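Long-range contacts in NTP_transf_2 domain-containing protein (Capnocytophaga granulosa, PDB 6WT9), which synthesises the cyclic dinucleotide 3',3'-c-di-GMP from two molecules of GTP as the second messenger of a CBASS antiphage defence system: residues Q81-V86 with D99-S104; I294-L299 with M335-V340. One frame throughout, in Å; residues are numbered along the deposited sequence.

In the fold
The two contacts lie in different parts of one chain: a strand pair of the nucleotidyltransferase sheet and a helix pair of the helical part. Interaction 1 joins its strands at the family's glycine-serine and acidic signatures, where relatives bind nucleotide and metal. Interaction 2 packs two helices near the C-terminal end, well away from that region. The centres of interaction 1 and interaction 2 are 31 Å apart, on opposite sides of the chain's centre. The nearest atoms of interaction 1 and interaction 2 are about 14 Å apart. Helix 245-259 contacts both: its Lys254 bonds Ser85 of interaction 1, while its Met249, Phe252, Leu253 and Leu256 pack on Leu295 and Val340 of interaction 2.

Interaction 1. Residues Q81-V86 with D99-S104; sequences QYQGSV and DLLVIS
The side chains of Gln83 and Asp99 cross at a slant on one face of an antiparallel strand pair, CG of Gln83 lying 3.5 Å from CB of Asp99. The glutamine chain runs extended beyond CG and lays its amide across Leu101, OE1 coming within 3.9 Å of CD1 of that leucine. Its NE2 stays 3.6 Å from OD2 of Asp99, too far to count as a hydrogen bond, with the amide and carboxylate planes turned 49° apart. Through the sheet, Tyr82 pairs with Leu100: CD1 of Leu100 sits over one face of the tyrosine ring, 4.1 Å from its centroid, in a CH-pi contact. Leu100 reaches the ring because its CG is anti to the backbone N (chi1 173°).

Four backbone bonds set this register. Leu101 N to Gln81 O is the shortest at 2.7 Å, and Asp99 N to Gln83 O the longest at 3.3 Å. The ladder stops at the Gln83-Asp99 pair; Gly84 follows with a positive phi of 126°, a shape that suits a residue without a side chain, before the short helix 85-88. This Gly-Ser step and the Asp-x-Asp motif that ends in Asp99 are signature motifs of the nucleotidyltransferase superfamily; in relatives they help hold nucleotide and metal ions, and their role here is probably similar.

Further out, Ser85 OG bonds Lys254 and its carbonyl bonds Thr88. Strand 185-194 extends the sheet on the other edge of 98-104, bringing Asp188 against Asp99. Phe229 of helix 228-241 covers Gln81, Leu101 and Ile103, while helix 54-71 packs on the face carrying Tyr82 and Leu100, through Glu65, Val67 and Leu71.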
ATOM      1  N   GLN A  81      -2.292  11.826  11.730  1.00 15.80           N
ATOM      2  CA  GLN A  81      -2.975  10.751  11.028  1.00 17.50           C
ATOM      3  C   GLN A  81      -1.939   9.855  10.364  1.00 18.98           C
ATOM      4  O   GLN A  81      -0.755  10.190  10.280  1.00 17.69           O
ATOM      5  CB  GLN A  81      -3.962  11.288   9.980  1.00 18.12           C
ATOM      6  CG  GLN A  81      -5.062  12.172  10.547  1.00 26.07           C
ATOM      7  CD  GLN A  81      -5.891  11.477  11.609  1.00 31.56           C
ATOM      8  OE1 GLN A  81      -6.053  10.257  11.593  1.00 35.25           O
ATOM      9  NE2 GLN A  81      -6.418  12.257  12.545  1.00 34.57           N
ATOM     10  N   TYR A  82      -2.398   8.705   9.883  1.00 18.72           N
ATOM     11  CA  TYR A  82      -1.532   7.734   9.239  1.00 16.29           C
ATOM     12  C   TYR A  82      -2.005   7.458   7.819  1.00 16.00           C
ATOM     13  O   TYR A  82      -3.206   7.476   7.526  1.00 13.24           O
ATOM     14  CB  TYR A  82      -1.478   6.420  10.032  1.00 18.68           C
ATOM     15  CG  TYR A  82      -0.825   6.562  11.389  1.00 26.27           C
ATOM     16  CD1 TYR A  82      -1.588   6.769  12.529  1.00 30.82           C
ATOM     17  CD2 TYR A  82       0.556   6.499  11.527  1.00 28.08           C
ATOM     18  CE1 TYR A  82      -0.997   6.902  13.770  1.00 35.51           C
ATOM     19  CE2 TYR A  82       1.157   6.630  12.763  1.00 29.84           C
ATOM     20  CZ  TYR A  82       0.377   6.832  13.881  1.00 36.51           C
ATOM     21  OH  TYR A  82       0.971   6.965  15.113  1.00 40.45           O
ATOM     22  N   GLN A  83      -1.042   7.212   6.937  1.00 16.94           N
ATOM     23  CA  GLN A  83      -1.313   6.739   5.591  1.00 17.57           C
ATOM     24  C   GLN A  83      -0.311   5.641   5.263  1.00 18.85           C
ATOM     25  O   GLN A  83       0.699   5.475   5.952  1.00 23.66           O
ATOM     26  CB  GLN A  83      -1.232   7.869   4.555  1.00 13.74           C
ATOM     27  CG  GLN A  83       0.178   8.362   4.296  1.00 14.72           C
ATOM     28  CD  GLN A  83       0.245   9.432   3.222  1.00 22.16           C
ATOM     29  OE1 GLN A  83      -0.765   9.783   2.616  1.00 27.01           O
ATOM     30  NE2 GLN A  83       1.442   9.952   2.982  1.00 19.24           N
ATOM     31  N   GLY A  84      -0.600   4.894   4.211  1.00 17.34           N
ATOM     32  CA  GLY A  84       0.248   3.796   3.786  1.00 18.10           C
ATOM     33  C   GLY A  84      -0.533   2.503   3.658  1.00 20.63           C
ATOM     34  O   GLY A  84      -1.682   2.384   4.075  1.00 17.95           O
ATOM     35  N   SER A  85       0.141   1.515   3.061  1.00 19.34           N
ATOM     36  CA  SER A  85      -0.474   0.207   2.855  1.00 19.68           C
ATOM     37  C   SER A  85      -0.889  -0.440   4.172  1.00 16.94           C
ATOM     38  O   SER A  85      -1.831  -1.241   4.200  1.00 18.65           O
ATOM     39  CB  SER A  85       0.493  -0.705   2.099  1.00 23.71           C
ATOM     40  OG  SER A  85       0.837  -0.151   0.842  1.00 33.30           O
ATOM     41  N   VAL A  86      -0.201  -0.109   5.267  1.00 17.12           N
ATOM     42  CA  VAL A  86      -0.538  -0.680   6.568  1.00 17.25           C
ATOM     43  C   VAL A  86      -1.966  -0.318   6.962  1.00 15.39           C
ATOM     44  O   VAL A  86      -2.702  -1.143   7.518  1.00 15.60           O
ATOM     45  CB  VAL A  86       0.481  -0.218   7.628  1.00 21.55           C
ATOM     46  CG1 VAL A  86      -0.039  -0.471   9.035  1.00 25.40           C
ATOM     47  CG2 VAL A  86       1.810  -0.926   7.420  1.00 23.87           C
ATOM     48  N   ASP A  99       3.646   5.766   7.297  1.00 26.43           N
ATOM     49  CA  ASP A  99       3.766   7.204   7.114  1.00 30.15           C
ATOM     50  C   ASP A  99       2.911   7.917   8.151  1.00 26.88           C
ATOM     51  O   ASP A  99       1.729   7.597   8.319  1.00 27.03           O
ATOM     52  CB  ASP A  99       3.352   7.622   5.702  1.00 40.25           C
ATOM     53  CG  ASP A  99       4.400   7.276   4.659  1.00 48.91           C
ATOM     54  OD1 ASP A  99       5.320   6.490   4.971  1.00 52.05           O
ATOM     55  OD2 ASP A  99       4.309   7.798   3.528  1.00 51.16           O
ATOM     56  N   LEU A 100       3.516   8.876   8.845  1.00 17.01           N
ATOM     57  CA  LEU A 100       2.841   9.684   9.850  1.00 16.42           C
ATOM     58  C   LEU A 100       2.607  11.073   9.275  1.00 16.29           C
ATOM     59  O   LEU A 100       3.568  11.790   8.971  1.00 12.71           O
ATOM     60  CB  LEU A 100       3.669   9.765  11.132  1.00 14.73           C
ATOM     61  CG  LEU A 100       3.142  10.730  12.192  1.00 14.48           C
ATOM     62  CD1 LEU A 100       1.808  10.244  12.734  1.00 21.02           C
ATOM     63  CD2 LEU A 100       4.156  10.906  13.306  1.00 12.75           C
ATOM     64  N   LEU A 101       1.339  11.445   9.123  1.00 16.06           N
ATOM     65  CA  LEU A 101       0.973  12.757   8.607  1.00 16.57           C
ATOM     66  C   LEU A 101       0.812  13.742   9.758  1.00 16.47           C
ATOM     67  O   LEU A 101       0.125  13.449  10.743  1.00 15.78           O
ATOM     68  CB  LEU A 101      -0.320  12.677   7.794  1.00 21.93           C
ATOM     69  CG  LEU A 101      -0.210  12.026   6.414  1.00 19.66           C
ATOM     70  CD1 LEU A 101      -1.582  11.826   5.806  1.00 22.78           C
ATOM     71  CD2 LEU A 101       0.649  12.880   5.506  1.00 21.28           C
ATOM     72  N   VAL A 102       1.450  14.902   9.631  1.00 13.84           N
ATOM     73  CA  VAL A 102       1.358  15.977  10.613  1.00 18.03           C
ATOM     74  C   VAL A 102       0.589  17.111   9.946  1.00 16.70           C
ATOM     75  O   VAL A 102       1.138  17.850   9.122  1.00 18.77           O
ATOM     76  CB  VAL A 102       2.739  16.438  11.094  1.00 18.45           C
ATOM     77  CG1 VAL A 102       2.596  17.486  12.183  1.00 12.42           C
ATOM     78  CG2 VAL A 102       3.558  15.250  11.584  1.00  9.67           C
ATOM     79  N   ILE A 103      -0.686  17.253  10.297  1.00 15.90           N
ATOM     80  CA  ILE A 103      -1.605  18.148   9.606  1.00 15.92           C
ATOM     81  C   ILE A 103      -1.940  19.314  10.526  1.00 20.05           C
ATOM     82  O   ILE A 103      -2.365  19.108  11.669  1.00 18.60           O
ATOM     83  CB  ILE A 103      -2.879  17.404   9.168  1.00 15.10           C
ATOM     84  CG1 ILE A 103      -2.520  16.016   8.636  1.00 13.50           C
ATOM     85  CG2 ILE A 103      -3.626  18.201   8.107  1.00 12.72           C
ATOM     86  CD1 ILE A 103      -3.717  15.185   8.224  1.00 23.53           C
ATOM     87  N   SER A 104      -1.757  20.534  10.023  1.00 27.30           N
ATOM     88  CA  SER A 104      -2.037  21.727  10.811  1.00 38.09           C
ATOM     89  C   SER A 104      -3.538  21.948  10.952  1.00 52.74           C
ATOM     90  O   SER A 104      -4.303  21.761  10.003  1.00 58.49           O
ATOM     91  CB  SER A 104      -1.394  22.956  10.170  1.00 36.83           C
ATOM     92  OG  SER A 104       0.019  22.906  10.265  1.00 41.48           O
TER

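Interaction 2. Residues I294-L299 with M335-V340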
ATOM      1  N   ILE A 294      -9.911 -13.607 -12.706  1.00 16.38           N
ATOM      2  CA  ILE A 294     -10.616 -12.331 -12.673  1.00 19.37           C
ATOM      3  C   ILE A 294      -9.635 -11.175 -12.827  1.00 20.44           C
ATOM      4  O   ILE A 294      -9.914 -10.195 -13.528  1.00 19.50           O
ATOM      5  CB  ILE A 294     -11.440 -12.224 -11.379  1.00 17.72           C
ATOM      6  CG1 ILE A 294     -12.574 -13.249 -11.412  1.00 16.67           C
ATOM      7  CG2 ILE A 294     -11.980 -10.811 -11.190  1.00 19.80           C
ATOM      8  CD1 ILE A 294     -13.261 -13.439 -10.093  1.00 16.34           C
ATOM      9  N   LEU A 295      -8.469 -11.270 -12.184  1.00 19.92           N
ATOM     10  CA  LEU A 295      -7.431 -10.267 -12.394  1.00 16.51           C
ATOM     11  C   LEU A 295      -6.917 -10.305 -13.827  1.00 15.06           C
ATOM     12  O   LEU A 295      -6.595  -9.261 -14.408  1.00 12.35           O
ATOM     13  CB  LEU A 295      -6.285 -10.480 -11.405  1.00 14.72           C
ATOM     14  CG  LEU A 295      -6.573 -10.055  -9.966  1.00 16.19           C
ATOM     15  CD1 LEU A 295      -5.438 -10.457  -9.041  1.00 12.23           C
ATOM     16  CD2 LEU A 295      -6.806  -8.552  -9.902  1.00 23.74           C
ATOM     17  N   TYR A 296      -6.840 -11.500 -14.415  1.00 14.04           N
ATOM     18  CA  TYR A 296      -6.422 -11.609 -15.809  1.00 16.73           C
ATOM     19  C   TYR A 296      -7.403 -10.896 -16.731  1.00 20.24           C
ATOM     20  O   TYR A 296      -6.997 -10.147 -17.628  1.00 16.49           O
ATOM     21  CB  TYR A 296      -6.285 -13.080 -16.204  1.00 17.33           C
ATOM     22  CG  TYR A 296      -5.993 -13.287 -17.672  1.00 20.96           C
ATOM     23  CD1 TYR A 296      -4.704 -13.148 -18.168  1.00 26.56           C
ATOM     24  CD2 TYR A 296      -7.006 -13.615 -18.562  1.00 18.05           C
ATOM     25  CE1 TYR A 296      -4.430 -13.330 -19.508  1.00 24.55           C
ATOM     26  CE2 TYR A 296      -6.742 -13.802 -19.905  1.00 23.74           C
ATOM     27  CZ  TYR A 296      -5.455 -13.657 -20.371  1.00 27.91           C
ATOM     28  OH  TYR A 296      -5.186 -13.841 -21.704  1.00 36.35           O
ATOM     29  N   GLU A 297      -8.704 -11.120 -16.525  1.00 22.53           N
ATOM     30  CA  GLU A 297      -9.706 -10.488 -17.380  1.00 21.72           C
ATOM     31  C   GLU A 297      -9.659  -8.971 -17.259  1.00 17.25           C
ATOM     32  O   GLU A 297      -9.777  -8.257 -18.263  1.00 18.55           O
ATOM     33  CB  GLU A 297     -11.102 -11.001 -17.031  1.00 25.42           C
ATOM     34  CG  GLU A 297     -12.184 -10.482 -17.963  1.00 43.46           C
ATOM     35  CD  GLU A 297     -13.548 -10.423 -17.311  1.00 55.89           C
ATOM     36  OE1 GLU A 297     -14.324  -9.502 -17.642  1.00 64.55           O
ATOM     37  OE2 GLU A 297     -13.843 -11.291 -16.463  1.00 60.28           O
ATOM     38  N   GLN A 298      -9.495  -8.458 -16.038  1.00 12.80           N
ATOM     39  CA  GLN A 298      -9.412  -7.014 -15.848  1.00 12.36           C
ATOM     40  C   GLN A 298      -8.177  -6.438 -16.531  1.00 14.00           C
ATOM     41  O   GLN A 298      -8.264  -5.443 -17.260  1.00 14.90           O
ATOM     42  CB  GLN A 298      -9.409  -6.681 -14.356  1.00  7.90           C
ATOM     43  CG  GLN A 298      -8.997  -5.245 -14.034  1.00 15.17           C
ATOM     44  CD  GLN A 298     -10.088  -4.225 -14.329  1.00 22.88           C
ATOM     45  OE1 GLN A 298     -11.147  -4.559 -14.861  1.00 21.67           O
ATOM     46  NE2 GLN A 298      -9.834  -2.971 -13.972  1.00 23.63           N
ATOM     47  N   LEU A 299      -7.014  -7.051 -16.303  1.00 16.99           N
ATOM     48  CA  LEU A 299      -5.785  -6.541 -16.905  1.00 16.82           C
ATOM     49  C   LEU A 299      -5.815  -6.674 -18.422  1.00 15.70           C
ATOM     50  O   LEU A 299      -5.363  -5.775 -19.138  1.00 14.19           O
ATOM     51  CB  LEU A 299      -4.572  -7.269 -16.324  1.00 20.87           C
ATOM     52  CG  LEU A 299      -3.896  -6.644 -15.099  1.00 27.63           C
ATOM     53  CD1 LEU A 299      -4.876  -6.441 -13.954  1.00 24.87           C
ATOM     54  CD2 LEU A 299      -2.726  -7.505 -14.651  1.00 29.74           C
HETATM   55  N   MSE A 335       3.384  -5.791 -18.866  1.00 17.87           N
HETATM   56  CA  MSE A 335       4.284  -6.750 -18.232  1.00 20.09           C
HETATM   57  C   MSE A 335       3.626  -7.415 -17.029  1.00 19.15           C
HETATM   58  O   MSE A 335       3.871  -8.589 -16.748  1.00 19.40           O
HETATM   59  CB  MSE A 335       5.591  -6.078 -17.805  1.00 21.39           C
HETATM   60  CG  MSE A 335       6.405  -5.502 -18.953  1.00 27.93           C
HETATM   61 SE   MSE A 335       6.394  -6.611 -20.556  0.39 39.78          SE
HETATM   62  CE  MSE A 335       7.241  -8.217 -19.862  1.00 34.54           C
ATOM     63  N   LEU A 336       2.790  -6.658 -16.315  1.00 17.57           N
ATOM     64  CA  LEU A 336       2.032  -7.243 -15.213  1.00 19.41           C
ATOM     65  C   LEU A 336       0.999  -8.237 -15.733  1.00 20.88           C
ATOM     66  O   LEU A 336       0.732  -9.259 -15.090  1.00 20.16           O
ATOM     67  CB  LEU A 336       1.363  -6.140 -14.392  1.00 15.05           C
ATOM     68  CG  LEU A 336       0.609  -6.567 -13.134  1.00 21.66           C
ATOM     69  CD1 LEU A 336       1.537  -7.289 -12.169  1.00 21.19           C
ATOM     70  CD2 LEU A 336      -0.028  -5.359 -12.465  1.00 24.25           C
ATOM     71  N   LEU A 337       0.414  -7.955 -16.900  1.00 20.12           N
ATOM     72  CA  LEU A 337      -0.498  -8.907 -17.526  1.00 20.59           C
ATOM     73  C   LEU A 337       0.217 -10.205 -17.882  1.00 23.44           C
ATOM     74  O   LEU A 337      -0.366 -11.292 -17.778  1.00 23.44           O
ATOM     75  CB  LEU A 337      -1.129  -8.280 -18.767  1.00 18.83           C
ATOM     76  CG  LEU A 337      -2.051  -9.168 -19.602  1.00 13.84           C
ATOM     77  CD1 LEU A 337      -3.197  -9.697 -18.755  1.00 12.29           C
ATOM     78  CD2 LEU A 337      -2.575  -8.397 -20.800  1.00 19.87           C
ATOM     79  N   GLN A 338       1.481 -10.112 -18.308  1.00 22.59           N
ATOM     80  CA  GLN A 338       2.262 -11.317 -18.578  1.00 21.61           C
ATOM     81  C   GLN A 338       2.388 -12.180 -17.330  1.00 18.98           C
ATOM     82  O   GLN A 338       2.209 -13.402 -17.389  1.00 23.53           O
ATOM     83  CB  GLN A 338       3.652 -10.945 -19.097  1.00 27.58           C
ATOM     84  CG  GLN A 338       3.677  -9.863 -20.165  1.00 41.26           C
ATOM     85  CD  GLN A 338       3.212 -10.353 -21.520  1.00 55.27           C
ATOM     86  OE1 GLN A 338       3.001 -11.549 -21.724  1.00 66.25           O
ATOM     87  NE2 GLN A 338       3.053  -9.426 -22.460  1.00 54.94           N
ATOM     88  N   GLU A 339       2.692 -11.560 -16.187  1.00 20.31           N
ATOM     89  CA  GLU A 339       2.864 -12.318 -14.953  1.00 19.83           C
ATOM     90  C   GLU A 339       1.569 -13.005 -14.537  1.00 14.30           C
ATOM     91  O   GLU A 339       1.581 -14.175 -14.137  1.00 15.44           O
ATOM     92  CB  GLU A 339       3.366 -11.397 -13.841  1.00 24.52           C
ATOM     93  CG  GLU A 339       4.685 -10.703 -14.157  1.00 29.10           C
ATOM     94  CD  GLU A 339       5.858 -11.663 -14.200  1.00 35.29           C
ATOM     95  OE1 GLU A 339       5.795 -12.712 -13.525  1.00 36.59           O
ATOM     96  OE2 GLU A 339       6.843 -11.369 -14.911  1.00 36.83           O
ATOM     97  N   VAL A 340       0.444 -12.293 -14.617  1.00 15.13           N
ATOM     98  CA  VAL A 340      -0.839 -12.894 -14.266  1.00 14.41           C
ATOM     99  C   VAL A 340      -1.179 -14.019 -15.235  1.00 15.81           C
ATOM    100  O   VAL A 340      -1.665 -15.082 -14.828  1.00 11.64           O
ATOM    101  CB  VAL A 340      -1.941 -11.821 -14.236  1.00 13.55           C
ATOM    102  CG1 VAL A 340      -3.294 -12.457 -13.945  1.00  9.34           C
ATOM    103  CG2 VAL A 340      -1.612 -10.758 -13.200  1.00 14.56           C
TER
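Leu299 overlaps three side chains of the facing helix. Its CD2 packs against CG of Leu336 at 3.8 Å and against CG2 of Val340 at 3.7 Å, the valine crossing it at about a right angle, while its CB lies 3.7 Å from CD1 of Leu337. That same CD1 methyl also meets the Tyr296 ring at CD1, 3.8 Å away, so one methyl of Leu337 touches both Leu299 and Tyr296, which lie one helical turn apart. A chi1 of 176° swings CG of Leu337 opposite its own backbone N and brings the methyl to the two. Val340 divides its methyls: CG2 goes to Leu299, and CG1 rests on the backbone of Tyr296, 3.7 Å from its N.

The segments run nearly antiparallel, at 153°, with axes 9.5 Å apart. No hydrogen bond joins them, so apolar packing alone makes this contact; the Tyr296 hydroxyl turns instead to Lys341, just past the second segment, and its ring meets that of Tyr344.

Helix 245-259 closes one flank, packing Met249 and Phe252 on Leu295 and Leu253 and Leu256 on Val340, and Ile274 of helix 268-276 covers Leu299, placing the pair within a helical bundle.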